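Local coordinates for alternansucrase (Leuconostoc mesenteroides, PDB 6HVG), which is an enzyme of glycoside hydrolase family 70, joining a barrel-containing catalytic region to choline-binding-type, cell-wall-binding-like repeats, at residues Gln671-Met679 with Asn1029-Asn1037. Numbering follows the deposited sequence.
Sequences QQGNAQLTM and NDGSVFHSN
Phe1034 and Leu677 both turn CG anti to their own carbonyl carbons (chi1 -71° and -64°), and these torsions bring the leucine's branched end over one face of the phenyl ring. Leu677 CG stands 4.2 Å from the centroid of the Phe1034 ring in a CH-pi contact displaced toward the rim, while Leu677 CD2 meets Phe1034 CG at 3.6 Å, the two side chains crossing at about a right angle. Val1033 CG1 sits above the opposite face, near the rim, so the ring is held between a residue of each segment. Its edge faces backbone: Asn674 O approaches Phe1034 CD2, and Ala675 O comes within 3.5 Å of Phe1034 CE2. The polar part centres on Gly673 O, which accepts a nearly straight bond from Val1033 N (2.8 Å). Ser1032 OG lies within hydrogen-bonding distance of both Gly673 O (2.9 Å) and Phe1034 O (3.1 Å). A weak bond of 3.4 Å from Phe1034 N to Asn674 O continues the backbone pairing. The amide of Asn674 turns back to the preceding helix 665-671, ND2 bonding Asn670 OD1. Farther from Leu677, His1035 NE2 donates close to the imidazole plane to the carboxylate of Asp1030, which also forms a salt bridge with Lys741; His1035 ND1 bonds Asp648. Gly673, with its positive phi, is the C' residue of the Schellman motif that ends helix 665-671. The contact thus packs the loop entering helix 1038-1041 against the helix-to-strand turn that leads into strand 678-679 of the eight-stranded parallel sheet, consistent with the (beta/alpha)8 barrel of this family.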
loop_
_atom_site.group_PDB
_atom_site.type_symbol
_atom_site.label_atom_id
_atom_site.label_comp_id
_atom_site.label_asym_id
_atom_site.label_seq_id
_atom_site.Cartn_x
_atom_site.Cartn_y
_atom_site.Cartn_z
ATOM N N GLN A 671 22.741 11.921 -16.907
ATOM C CA GLN A 671 23.889 12.667 -16.370
ATOM C C GLN A 671 24.979 11.704 -15.927
ATOM O O GLN A 671 26.162 11.978 -16.109
ATOM C CB GLN A 671 23.495 13.552 -15.193
ATOM C CG GLN A 671 22.759 14.839 -15.532
ATOM C CD GLN A 671 22.172 15.499 -14.271
ATOM O OE1 GLN A 671 22.916 15.895 -13.355
ATOM N NE2 GLN A 671 20.840 15.618 -14.213
ATOM N N GLN A 672 24.584 10.571 -15.352
ATOM C CA GLN A 672 25.543 9.589 -14.885
ATOM C C GLN A 672 25.984 8.576 -15.963
ATOM O O GLN A 672 26.648 7.597 -15.653
ATOM C CB GLN A 672 24.990 8.878 -13.657
ATOM C CG GLN A 672 24.662 9.804 -12.491
ATOM C CD GLN A 672 25.843 10.649 -12.028
ATOM O OE1 GLN A 672 26.920 10.131 -11.750
ATOM N NE2 GLN A 672 25.632 11.951 -11.926
ATOM N N GLY A 673 25.643 8.820 -17.223
ATOM C CA GLY A 673 26.208 8.060 -18.344
ATOM C C GLY A 673 25.425 6.842 -18.819
ATOM O O GLY A 673 25.944 6.040 -19.576
ATOM N N ASN A 674 24.169 6.708 -18.387
ATOM C CA ASN A 674 23.319 5.614 -18.822
ATOM C C ASN A 674 23.930 4.211 -18.681
ATOM O O ASN A 674 23.909 3.432 -19.617
ATOM C CB ASN A 674 22.887 5.870 -20.267
ATOM C CG ASN A 674 22.031 7.109 -20.393
ATOM O OD1 ASN A 674 20.898 7.152 -19.925
ATOM N ND2 ASN A 674 22.555 8.110 -21.047
ATOM N N ALA A 675 24.476 3.893 -17.512
ATOM C CA ALA A 675 25.028 2.549 -17.239
ATOM C C ALA A 675 23.967 1.449 -17.291
ATOM O O ALA A 675 24.259 0.310 -17.625
ATOM C CB ALA A 675 25.738 2.533 -15.894
ATOM N N GLN A 676 22.738 1.798 -16.941
ATOM C CA GLN A 676 21.573 0.933 -17.147
ATOM C C GLN A 676 20.487 1.791 -17.790
ATOM O O GLN A 676 20.430 2.999 -17.547
ATOM C CB GLN A 676 21.042 0.377 -15.824
ATOM C CG GLN A 676 22.051 -0.381 -14.974
ATOM C CD GLN A 676 22.877 0.525 -14.068
ATOM O OE1 GLN A 676 22.472 1.649 -13.763
ATOM N NE2 GLN A 676 24.082 0.070 -13.708
ATOM N N LEU A 677 19.631 1.179 -18.600
ATOM C CA LEU A 677 18.582 1.922 -19.281
ATOM C C LEU A 677 17.475 2.362 -18.335
ATOM O O LEU A 677 16.930 1.551 -17.603
ATOM C CB LEU A 677 17.967 1.092 -20.406
ATOM C CG LEU A 677 18.894 0.718 -21.555
ATOM C CD1 LEU A 677 18.120 -0.194 -22.494
ATOM C CD2 LEU A 677 19.422 1.947 -22.276
ATOM N N THR A 678 17.141 3.651 -18.367
ATOM C CA THR A 678 15.942 4.133 -17.675
ATOM C C THR A 678 14.677 3.614 -18.339
ATOM O O THR A 678 14.653 3.384 -19.541
ATOM C CB THR A 678 15.847 5.671 -17.650
ATOM O OG1 THR A 678 14.677 6.059 -16.923
ATOM C CG2 THR A 678 15.758 6.247 -19.071
ATOM N N MET A 679 13.618 3.467 -17.554
ATOM C CA MET A 679 12.293 3.279 -18.123
ATOM C C MET A 679 11.821 4.618 -18.650
ATOM O O MET A 679 12.361 5.676 -18.293
ATOM C CB MET A 679 11.304 2.760 -17.086
ATOM C CG MET A 679 10.553 3.849 -16.316
ATOM S SD MET A 679 9.667 3.326 -14.854
ATOM C CE MET A 679 8.968 1.765 -15.266
ATOM N N ASN A 1029 33.105 9.815 -27.391
ATOM C CA ASN A 1029 33.997 10.191 -26.296
ATOM C C ASN A 1029 33.223 10.697 -25.070
ATOM O O ASN A 1029 33.826 11.146 -24.080
ATOM C CB ASN A 1029 34.972 11.280 -26.771
ATOM C CG ASN A 1029 34.353 12.684 -26.747
ATOM O OD1 ASN A 1029 33.242 12.891 -27.235
ATOM N ND2 ASN A 1029 35.073 13.650 -26.165
ATOM N N ASP A 1030 31.891 10.626 -25.143
ATOM C CA ASP A 1030 31.009 11.194 -24.107
ATOM C C ASP A 1030 31.055 10.503 -22.745
ATOM O O ASP A 1030 30.522 11.042 -21.803
ATOM C CB ASP A 1030 29.553 11.256 -24.597
ATOM C CG ASP A 1030 28.968 9.881 -24.928
ATOM O OD1 ASP A 1030 29.737 8.916 -25.135
ATOM O OD2 ASP A 1030 27.725 9.777 -24.976
ATOM N N GLY A 1031 31.634 9.304 -22.651
ATOM C CA GLY A 1031 31.807 8.618 -21.359
ATOM C C GLY A 1031 30.649 7.660 -21.051
ATOM O O GLY A 1031 30.775 6.755 -20.202
ATOM N N SER A 1032 29.526 7.879 -21.751
ATOM C CA SER A 1032 28.297 7.145 -21.576
ATOM C C SER A 1032 28.407 5.702 -22.077
ATOM O O SER A 1032 29.233 5.388 -22.926
ATOM C CB SER A 1032 27.170 7.910 -22.286
ATOM O OG SER A 1032 25.929 7.229 -22.190
ATOM N N VAL A 1033 27.565 4.834 -21.520
ATOM C CA VAL A 1033 27.497 3.438 -21.891
ATOM C C VAL A 1033 26.491 3.253 -23.034
ATOM O O VAL A 1033 26.891 2.993 -24.163
ATOM C CB VAL A 1033 27.123 2.559 -20.676
ATOM C CG1 VAL A 1033 26.836 1.116 -21.085
ATOM C CG2 VAL A 1033 28.236 2.589 -19.660
ATOM N N PHE A 1034 25.201 3.354 -22.734
ATOM C CA PHE A 1034 24.195 3.173 -23.759
ATOM C C PHE A 1034 24.007 4.438 -24.590
ATOM O O PHE A 1034 24.216 5.554 -24.109
ATOM C CB PHE A 1034 22.878 2.697 -23.146
ATOM C CG PHE A 1034 22.940 1.292 -22.649
ATOM C CD1 PHE A 1034 23.035 0.238 -23.543
ATOM C CD2 PHE A 1034 22.938 1.016 -21.291
ATOM C CE1 PHE A 1034 23.109 -1.070 -23.076
ATOM C CE2 PHE A 1034 23.019 -0.273 -20.813
ATOM C CZ PHE A 1034 23.093 -1.322 -21.695
ATOM N N HIS A 1035 23.636 4.237 -25.854
ATOM C CA HIS A 1035 23.346 5.341 -26.761
ATOM C C HIS A 1035 22.105 5.006 -27.553
ATOM O O HIS A 1035 22.033 3.924 -28.124
ATOM C CB HIS A 1035 24.523 5.618 -27.700
ATOM C CG HIS A 1035 25.766 6.048 -26.996
ATOM N ND1 HIS A 1035 26.763 5.161 -26.657
ATOM C CD2 HIS A 1035 26.153 7.253 -26.522
ATOM C CE1 HIS A 1035 27.716 5.803 -26.011
ATOM N NE2 HIS A 1035 27.360 7.069 -25.901
ATOM N N SER A 1036 21.137 5.926 -27.588
ATOM C CA SER A 1036 19.912 5.690 -28.323
ATOM C C SER A 1036 20.234 5.885 -29.788
ATOM O O SER A 1036 20.557 6.996 -30.217
ATOM C CB SER A 1036 18.788 6.640 -27.889
ATOM O OG SER A 1036 17.528 6.189 -28.389
ATOM N N ASN A 1037 20.174 4.796 -30.543
ATOM C CA ASN A 1037 20.417 4.823 -31.966
ATOM C C ASN A 1037 19.784 3.606 -32.613
ATOM O O ASN A 1037 19.135 2.826 -31.936
ATOM C CB ASN A 1037 21.915 4.913 -32.251
ATOM C CG ASN A 1037 22.718 3.801 -31.602
ATOM O OD1 ASN A 1037 22.310 2.641 -31.589
ATOM N ND2 ASN A 1037 23.889 4.143 -31.117
#